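Local structure of 3-methylornithine synthase (3T7V) at residues V59-N73 and F108-Y122. The protein catalyses the radical SAM rearrangement of L-lysine to (3R)-3-methyl-D-ornithine, a step in pyrrolysine biosynthesis, using a [4Fe-4S] cluster and S-adenosylmethionine. Sequence-based numbering, arbitrary orientation.
Sequences VFLNCFIYFSTYCKN and FHMVDLTMGEDPYYY. With MD0 (5-amino-D-isoleucine), chain D; SF4 (iron/sulfur cluster), chain B; SAM (S-adenosylmethionine), chain C.
Cys63 N donates to Met110 O and Cys63 O accepts from Asp112 N, and the same parallel pattern runs on through Ile65 to Phe67, joining two neighbouring strands of the TIM-barrel-like radical SAM core. Where the strands start, His109 ND1 accepts from Leu61 N (2.9 Å), its NE2 bonding to Ala339 O, while the Phe60 edge meets its imidazole face, planes at 84°.

Among the apolar contacts, Cys63 sets CB over the centre of the Phe108 ring, 3.5 Å from its centroid. Phe67, with CG held between backbone N and carbonyl carbon (chi1 62°), lays one ring face against Met115 CB and directs its edge at the Tyr121 face in a T-shaped pair, centroids 5.3 Å apart. A serine in place of Phe67 would probably leave Met115 and the Tyr121 face without their aromatic partner, opening a gap between strand and helix 119-123.

Among polar groups, Ser68 OG donates to Asp118 OD2 (2.6 Å) from above the carboxylate plane; Asp118 also N-caps that helix through Tyr120 N and pairs with Arg90.

On the pocket face, Asp112 OD2 accepts from NE of 5-amino-D-isoleucine (2.9 Å), while its OD1 bonds Ser146. Cys71 SG binds FE2 of the iron-sulfur cluster at 2.3 Å and accepts from Glu117 N (3.3 Å) and from Asn73 N, two N-H bonds that are likely to temper the thiolate's charge. The carboxylate that takes the ligand's amine and the thiolate that holds the cluster thus stand on one pair of adjoining segments.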
loop_
_atom_site.group_PDB
_atom_site.type_symbol
_atom_site.label_atom_id
_atom_site.label_comp_id
_atom_site.label_asym_id
_atom_site.label_seq_id
_atom_site.Cartn_x
_atom_site.Cartn_y
_atom_site.Cartn_z
ATOM N N VAL A 59 1.366 3.607 -15.979
ATOM C CA VAL A 59 1.255 3.572 -14.532
ATOM C C VAL A 59 -0.212 3.305 -14.196
ATOM O O VAL A 59 -1.144 3.789 -14.858
ATOM C CB VAL A 59 1.672 5.007 -13.984
ATOM C CG1 VAL A 59 1.428 5.085 -12.466
ATOM C CG2 VAL A 59 3.115 5.306 -14.333
ATOM N N PHE A 60 -0.436 2.565 -13.104
ATOM C CA PHE A 60 -1.786 2.289 -12.605
ATOM C C PHE A 60 -2.128 3.305 -11.511
ATOM O O PHE A 60 -1.210 3.858 -10.873
ATOM C CB PHE A 60 -1.862 0.845 -12.057
ATOM C CG PHE A 60 -1.546 -0.204 -13.073
ATOM C CD1 PHE A 60 -2.347 -0.326 -14.188
ATOM C CD2 PHE A 60 -0.447 -1.027 -12.915
ATOM C CE1 PHE A 60 -2.023 -1.298 -15.179
ATOM C CE2 PHE A 60 -0.165 -2.055 -13.849
ATOM C CZ PHE A 60 -0.966 -2.143 -14.960
ATOM N N LEU A 61 -3.410 3.571 -11.310
ATOM C CA LEU A 61 -3.901 4.641 -10.403
ATOM C C LEU A 61 -4.957 4.063 -9.456
ATOM O O LEU A 61 -5.962 3.493 -9.908
ATOM C CB LEU A 61 -4.510 5.783 -11.181
ATOM C CG LEU A 61 -3.600 6.393 -12.217
ATOM C CD1 LEU A 61 -4.376 7.368 -13.134
ATOM C CD2 LEU A 61 -2.431 7.097 -11.535
ATOM N N ASN A 62 -4.746 4.182 -8.135
ATOM C CA ASN A 62 -5.669 3.569 -7.120
ATOM C C ASN A 62 -6.199 4.682 -6.246
ATOM O O ASN A 62 -5.406 5.462 -5.629
ATOM C CB ASN A 62 -4.813 2.606 -6.265
ATOM C CG ASN A 62 -5.625 1.657 -5.382
ATOM O OD1 ASN A 62 -6.809 1.502 -5.520
ATOM N ND2 ASN A 62 -4.887 0.930 -4.517
ATOM N N CYS A 63 -7.517 4.798 -6.215
ATOM C CA CYS A 63 -8.133 5.789 -5.281
ATOM C C CYS A 63 -8.234 5.223 -3.890
ATOM O O CYS A 63 -8.426 4.047 -3.719
ATOM C CB CYS A 63 -9.501 6.052 -5.788
ATOM S SG CYS A 63 -10.388 7.357 -4.928
ATOM N N PHE A 64 -8.054 6.032 -2.890
ATOM C CA PHE A 64 -8.103 5.568 -1.505
ATOM C C PHE A 64 -9.320 6.157 -0.825
ATOM O O PHE A 64 -9.454 7.398 -0.697
ATOM C CB PHE A 64 -6.826 6.106 -0.822
ATOM C CG PHE A 64 -6.730 5.674 0.629
ATOM C CD1 PHE A 64 -6.665 4.310 0.919
ATOM C CD2 PHE A 64 -6.721 6.587 1.676
ATOM C CE1 PHE A 64 -6.597 3.842 2.234
ATOM C CE2 PHE A 64 -6.649 6.125 3.015
ATOM C CZ PHE A 64 -6.598 4.771 3.268
ATOM N N ILE A 65 -10.190 5.300 -0.335
ATOM C CA ILE A 65 -11.426 5.694 0.397
ATOM C C ILE A 65 -11.389 5.109 1.779
ATOM O O ILE A 65 -11.710 3.912 1.996
ATOM C CB ILE A 65 -12.692 5.227 -0.328
ATOM C CG1 ILE A 65 -12.722 5.768 -1.802
ATOM C CG2 ILE A 65 -13.943 5.723 0.444
ATOM C CD1 ILE A 65 -13.959 5.260 -2.546
ATOM N N TYR A 66 -10.993 5.965 2.717
ATOM C CA TYR A 66 -10.905 5.554 4.139
ATOM C C TYR A 66 -12.287 5.840 4.709
ATOM O O TYR A 66 -12.631 6.984 5.013
ATOM C CB TYR A 66 -9.820 6.421 4.787
ATOM C CG TYR A 66 -9.264 5.915 6.103
ATOM C CD1 TYR A 66 -9.745 4.810 6.779
ATOM C CD2 TYR A 66 -8.215 6.629 6.673
ATOM C CE1 TYR A 66 -9.156 4.346 7.946
ATOM C CE2 TYR A 66 -7.628 6.199 7.858
ATOM C CZ TYR A 66 -8.129 5.075 8.471
ATOM O OH TYR A 66 -7.494 4.740 9.664
ATOM N N PHE A 67 -13.139 4.788 4.739
ATOM C CA PHE A 67 -14.583 4.991 4.974
ATOM C C PHE A 67 -15.005 4.939 6.450
ATOM O O PHE A 67 -16.090 5.328 6.785
ATOM C CB PHE A 67 -15.452 4.002 4.152
ATOM C CG PHE A 67 -15.261 2.556 4.468
ATOM C CD1 PHE A 67 -14.350 1.832 3.753
ATOM C CD2 PHE A 67 -15.975 1.922 5.484
ATOM C CE1 PHE A 67 -14.123 0.503 4.035
ATOM C CE2 PHE A 67 -15.767 0.589 5.825
ATOM C CZ PHE A 67 -14.817 -0.154 5.062
ATOM N N SER A 68 -14.065 4.506 7.301
ATOM C CA SER A 68 -14.278 4.569 8.745
ATOM C C SER A 68 -12.952 4.611 9.447
ATOM O O SER A 68 -12.082 3.755 9.181
ATOM C CB SER A 68 -15.071 3.367 9.261
ATOM O OG SER A 68 -15.139 3.517 10.705
ATOM N N THR A 69 -12.775 5.613 10.331
ATOM C CA THR A 69 -11.514 5.747 11.056
ATOM C C THR A 69 -11.626 5.279 12.472
ATOM O O THR A 69 -10.770 5.577 13.289
ATOM C CB THR A 69 -10.928 7.139 10.980
ATOM O OG1 THR A 69 -11.888 8.018 11.572
ATOM C CG2 THR A 69 -10.692 7.581 9.490
ATOM N N TYR A 70 -12.655 4.488 12.767
ATOM C CA TYR A 70 -12.711 3.779 14.035
ATOM C C TYR A 70 -11.914 2.495 14.010
ATOM O O TYR A 70 -11.994 1.743 13.065
ATOM C CB TYR A 70 -14.178 3.435 14.370
ATOM C CG TYR A 70 -14.959 4.657 14.757
ATOM C CD1 TYR A 70 -15.563 5.447 13.773
ATOM C CD2 TYR A 70 -15.068 5.022 16.077
ATOM C CE1 TYR A 70 -16.244 6.597 14.119
ATOM C CE2 TYR A 70 -15.786 6.206 16.406
ATOM C CZ TYR A 70 -16.356 6.946 15.388
ATOM O OH TYR A 70 -17.054 8.098 15.755
ATOM N N CYS A 71 -11.181 2.236 15.085
ATOM C CA CYS A 71 -10.396 0.987 15.190
ATOM C C CYS A 71 -10.401 0.469 16.605
ATOM O O CYS A 71 -10.194 1.249 17.537
ATOM C CB CYS A 71 -9.006 1.222 14.731
ATOM S SG CYS A 71 -8.165 -0.407 14.498
ATOM N N LYS A 72 -10.535 -0.842 16.737
ATOM C CA LYS A 72 -10.464 -1.484 18.048
ATOM C C LYS A 72 -9.031 -1.960 18.422
ATOM O O LYS A 72 -8.804 -2.432 19.528
ATOM C CB LYS A 72 -11.501 -2.634 18.112
ATOM C CG LYS A 72 -11.203 -3.818 17.195
ATOM C CD LYS A 72 -12.585 -4.601 17.020
ATOM C CE LYS A 72 -12.357 -5.821 16.114
ATOM N NZ LYS A 72 -11.654 -6.840 16.894
ATOM N N ASN A 73 -8.122 -1.918 17.472
ATOM C CA ASN A 73 -6.736 -2.434 17.693
ATOM C C ASN A 73 -5.826 -1.321 18.254
ATOM O O ASN A 73 -6.203 -0.126 18.294
ATOM C CB ASN A 73 -6.131 -2.959 16.377
ATOM C CG ASN A 73 -6.572 -4.353 16.018
ATOM O OD1 ASN A 73 -6.260 -4.810 14.846
ATOM N ND2 ASN A 73 -7.141 -5.070 16.955
ATOM N N PHE A 108 -9.483 6.168 -12.658
ATOM C CA PHE A 108 -8.880 5.163 -11.755
ATOM C C PHE A 108 -8.983 3.718 -12.281
ATOM O O PHE A 108 -9.918 3.321 -12.959
ATOM C CB PHE A 108 -9.575 5.188 -10.369
ATOM C CG PHE A 108 -9.328 6.469 -9.638
ATOM C CD1 PHE A 108 -8.078 6.654 -9.030
ATOM C CD2 PHE A 108 -10.344 7.453 -9.527
ATOM C CE1 PHE A 108 -7.821 7.794 -8.296
ATOM C CE2 PHE A 108 -10.075 8.623 -8.815
ATOM C CZ PHE A 108 -8.825 8.784 -8.195
ATOM N N HIS A 109 -7.925 2.950 -11.992
ATOM C CA HIS A 109 -7.925 1.503 -12.262
ATOM C C HIS A 109 -8.494 0.657 -11.162
ATOM O O HIS A 109 -8.992 -0.441 -11.431
ATOM C CB HIS A 109 -6.484 0.988 -12.554
ATOM C CG HIS A 109 -5.860 1.687 -13.705
ATOM N ND1 HIS A 109 -5.084 2.797 -13.529
ATOM C CD2 HIS A 109 -5.940 1.462 -15.057
ATOM C CE1 HIS A 109 -4.724 3.279 -14.733
ATOM N NE2 HIS A 109 -5.239 2.457 -15.669
ATOM N N MET A 110 -8.548 1.198 -9.938
ATOM C CA MET A 110 -8.967 0.420 -8.787
ATOM C C MET A 110 -9.337 1.422 -7.717
ATOM O O MET A 110 -8.846 2.595 -7.730
ATOM C CB MET A 110 -7.810 -0.469 -8.316
ATOM C CG MET A 110 -8.250 -1.392 -7.101
ATOM S SD MET A 110 -7.206 -2.872 -6.952
ATOM C CE MET A 110 -5.654 -2.075 -6.647
ATOM N N VAL A 111 -10.206 1.017 -6.787
ATOM C CA VAL A 111 -10.490 1.807 -5.562
ATOM C C VAL A 111 -10.165 0.951 -4.355
ATOM O O VAL A 111 -10.476 -0.248 -4.368
ATOM C CB VAL A 111 -11.945 2.288 -5.540
ATOM C CG1 VAL A 111 -12.232 3.223 -6.667
ATOM C CG2 VAL A 111 -12.948 1.147 -5.540
ATOM N N ASP A 112 -9.493 1.547 -3.380
ATOM C CA ASP A 112 -9.166 0.861 -2.081
ATOM C C ASP A 112 -10.071 1.269 -0.954
ATOM O O ASP A 112 -10.031 2.473 -0.588
ATOM C CB ASP A 112 -7.680 1.099 -1.776
ATOM C CG ASP A 112 -7.203 0.526 -0.490
ATOM O OD1 ASP A 112 -7.940 -0.190 0.248
ATOM O OD2 ASP A 112 -5.988 0.765 -0.155
ATOM N N LEU A 113 -10.977 0.396 -0.554
ATOM C CA LEU A 113 -11.961 0.719 0.531
ATOM C C LEU A 113 -11.271 0.250 1.831
ATOM O O LEU A 113 -11.028 -0.952 2.034
ATOM C CB LEU A 113 -13.251 -0.112 0.340
ATOM C CG LEU A 113 -13.978 0.152 -0.964
ATOM C CD1 LEU A 113 -15.136 -0.820 -1.050
ATOM C CD2 LEU A 113 -14.365 1.617 -1.006
ATOM N N THR A 114 -10.890 1.218 2.660
ATOM C CA THR A 114 -10.104 0.961 3.851
ATOM C C THR A 114 -10.847 1.403 5.093
ATOM O O THR A 114 -11.543 2.440 5.113
ATOM C CB THR A 114 -8.774 1.752 3.744
ATOM O OG1 THR A 114 -7.984 1.165 2.704
ATOM C CG2 THR A 114 -7.909 1.647 5.058
ATOM N N MET A 115 -10.678 0.633 6.181
ATOM C CA MET A 115 -11.182 1.050 7.478
ATOM C C MET A 115 -10.197 0.617 8.535
ATOM O O MET A 115 -9.399 -0.304 8.378
ATOM C CB MET A 115 -12.604 0.496 7.815
ATOM C CG MET A 115 -12.643 -1.047 7.682
ATOM S SD MET A 115 -14.241 -1.601 8.363
ATOM C CE MET A 115 -14.152 -3.325 7.936
ATOM N N GLY A 116 -10.304 1.291 9.687
ATOM C CA GLY A 116 -9.805 0.645 10.932
ATOM C C GLY A 116 -10.645 -0.593 11.230
ATOM O O GLY A 116 -11.652 -0.834 10.506
ATOM N N GLU A 117 -10.272 -1.389 12.210
ATOM C CA GLU A 117 -11.110 -2.519 12.594
ATOM C C GLU A 117 -12.257 -1.913 13.401
ATOM O O GLU A 117 -12.253 -1.909 14.618
ATOM C CB GLU A 117 -10.313 -3.547 13.390
ATOM C CG GLU A 117 -9.205 -4.193 12.533
ATOM C CD GLU A 117 -8.854 -5.600 13.005
ATOM O OE1 GLU A 117 -9.477 -6.144 13.919
ATOM O OE2 GLU A 117 -7.894 -6.131 12.340
ATOM N N ASP A 118 -13.288 -1.464 12.649
ATOM C CA ASP A 118 -14.372 -0.660 13.297
ATOM C C ASP A 118 -15.352 -1.653 13.925
ATOM O O ASP A 118 -15.970 -2.437 13.186
ATOM C CB ASP A 118 -15.012 0.160 12.169
ATOM C CG ASP A 118 -16.207 0.963 12.639
ATOM O OD1 ASP A 118 -16.605 0.850 13.772
ATOM O OD2 ASP A 118 -16.703 1.683 11.745
ATOM N N PRO A 119 -15.600 -1.490 15.223
ATOM C CA PRO A 119 -16.579 -2.365 15.871
ATOM C C PRO A 119 -17.936 -2.412 15.214
ATOM O O PRO A 119 -18.610 -3.410 15.263
ATOM C CB PRO A 119 -16.705 -1.731 17.287
ATOM C CG PRO A 119 -15.393 -1.035 17.498
ATOM C CD PRO A 119 -14.924 -0.553 16.153
ATOM N N TYR A 120 -18.397 -1.302 14.602
ATOM C CA TYR A 120 -19.666 -1.291 13.883
ATOM C C TYR A 120 -19.708 -2.342 12.760
ATOM O O TYR A 120 -20.690 -3.080 12.593
ATOM C CB TYR A 120 -19.900 0.111 13.344
ATOM C CG TYR A 120 -21.159 0.193 12.479
ATOM C CD1 TYR A 120 -22.428 0.276 13.057
ATOM C CD2 TYR A 120 -21.065 0.180 11.082
ATOM C CE1 TYR A 120 -23.602 0.305 12.283
ATOM C CE2 TYR A 120 -22.191 0.216 10.266
ATOM C CZ TYR A 120 -23.464 0.343 10.919
ATOM O OH TYR A 120 -24.562 0.374 10.101
ATOM N N TYR A 121 -18.630 -2.394 11.956
ATOM C CA TYR A 121 -18.583 -3.364 10.863
ATOM C C TYR A 121 -18.214 -4.751 11.364
ATOM O O TYR A 121 -18.676 -5.735 10.764
ATOM C CB TYR A 121 -17.601 -2.895 9.766
ATOM C CG TYR A 121 -18.135 -1.715 8.999
ATOM C CD1 TYR A 121 -19.090 -1.904 7.999
ATOM C CD2 TYR A 121 -17.697 -0.374 9.245
ATOM C CE1 TYR A 121 -19.602 -0.858 7.277
ATOM C CE2 TYR A 121 -18.239 0.698 8.563
ATOM C CZ TYR A 121 -19.159 0.460 7.554
ATOM O OH TYR A 121 -19.699 1.494 6.780
ATOM N N TYR A 122 -17.424 -4.875 12.432
ATOM C CA TYR A 122 -17.090 -6.206 12.955
ATOM C C TYR A 122 -18.232 -6.875 13.734
ATOM O O TYR A 122 -18.279 -8.113 13.763
ATOM C CB TYR A 122 -15.818 -6.083 13.813
ATOM C CG TYR A 122 -14.552 -6.138 12.943
ATOM C CD1 TYR A 122 -14.198 -5.097 12.061
ATOM C CD2 TYR A 122 -13.737 -7.292 12.972
ATOM C CE1 TYR A 122 -13.067 -5.201 11.225
ATOM C CE2 TYR A 122 -12.610 -7.364 12.195
ATOM C CZ TYR A 122 -12.285 -6.289 11.302
ATOM O OH TYR A 122 -11.139 -6.446 10.538
HETATM C C MD0 D . -1.832 4.171 0.750
HETATM N N MD0 D . -2.928 5.657 2.326
HETATM O O MD0 D . -1.957 3.495 -0.292
HETATM C CA MD0 D . -3.021 4.377 1.632
HETATM C CB MD0 D . -3.141 3.215 2.664
HETATM C CD MD0 D . -4.067 0.801 2.735
HETATM N NE MD0 D . -4.344 -0.362 1.903
HETATM C CG MD0 D . -3.442 1.903 1.884
HETATM C CG2 MD0 D . -1.882 3.020 3.549
HETATM O OXT MD0 D . -0.762 4.688 1.096
HETATM FE FE1 SF4 B . -5.067 -0.734 10.994
HETATM FE FE2 SF4 B . -6.154 -0.045 13.469
HETATM FE FE3 SF4 B . -4.190 1.489 12.512
HETATM FE FE4 SF4 B . -3.629 -0.937 13.398
HETATM S S1 SF4 B . -4.449 0.747 14.668
HETATM S S2 SF4 B . -2.903 -0.023 11.450
HETATM S S3 SF4 B . -5.432 -2.148 12.828
HETATM S S4 SF4 B . -6.220 1.271 11.606
HETATM N N SAM C . -6.795 -1.318 9.793
HETATM C CA SAM C . -6.417 -2.126 8.731
HETATM C C SAM C . -5.079 -2.735 8.860
HETATM O O SAM C . -4.347 -2.433 9.826
HETATM O OXT SAM C . -4.776 -3.653 8.020
HETATM C CB SAM C . -6.066 -1.414 7.625
HETATM C CG SAM C . -5.282 -0.168 7.700
HETATM S SD SAM C . -3.782 -0.212 6.629
HETATM C CE SAM C . -4.159 1.071 5.466
HETATM C "C5'" SAM C . -2.596 0.611 7.670
HETATM C "C4'" SAM C . -1.335 0.273 7.378
HETATM O "O4'" SAM C . -1.063 1.789 7.106
HETATM C "C3'" SAM C . -0.617 -0.328 8.319
HETATM O "O3'" SAM C . -0.630 -1.581 7.621
HETATM C "C2'" SAM C . 0.663 0.408 7.901
HETATM O "O2'" SAM C . 1.493 -0.342 6.953
HETATM C "C1'" SAM C . 0.345 1.813 7.360
HETATM N N9 SAM C . 0.518 2.832 8.459
HETATM C C8 SAM C . -0.225 3.050 9.586
HETATM N N7 SAM C . 0.331 4.023 10.293
HETATM C C5 SAM C . 1.444 4.452 9.608
HETATM C C6 SAM C . 2.446 5.388 9.910
HETATM N N6 SAM C . 2.443 6.113 11.029
HETATM N N1 SAM C . 3.405 5.610 8.999
HETATM C C2 SAM C . 3.471 4.890 7.841
HETATM N N3 SAM C . 2.587 3.898 7.571
HETATM C C4 SAM C . 1.563 3.711 8.461
HETATM O O HOH W 1 -18.601 3.927 6.740
HETATM O O HOH W 2 -9.256 -6.713 16.587
#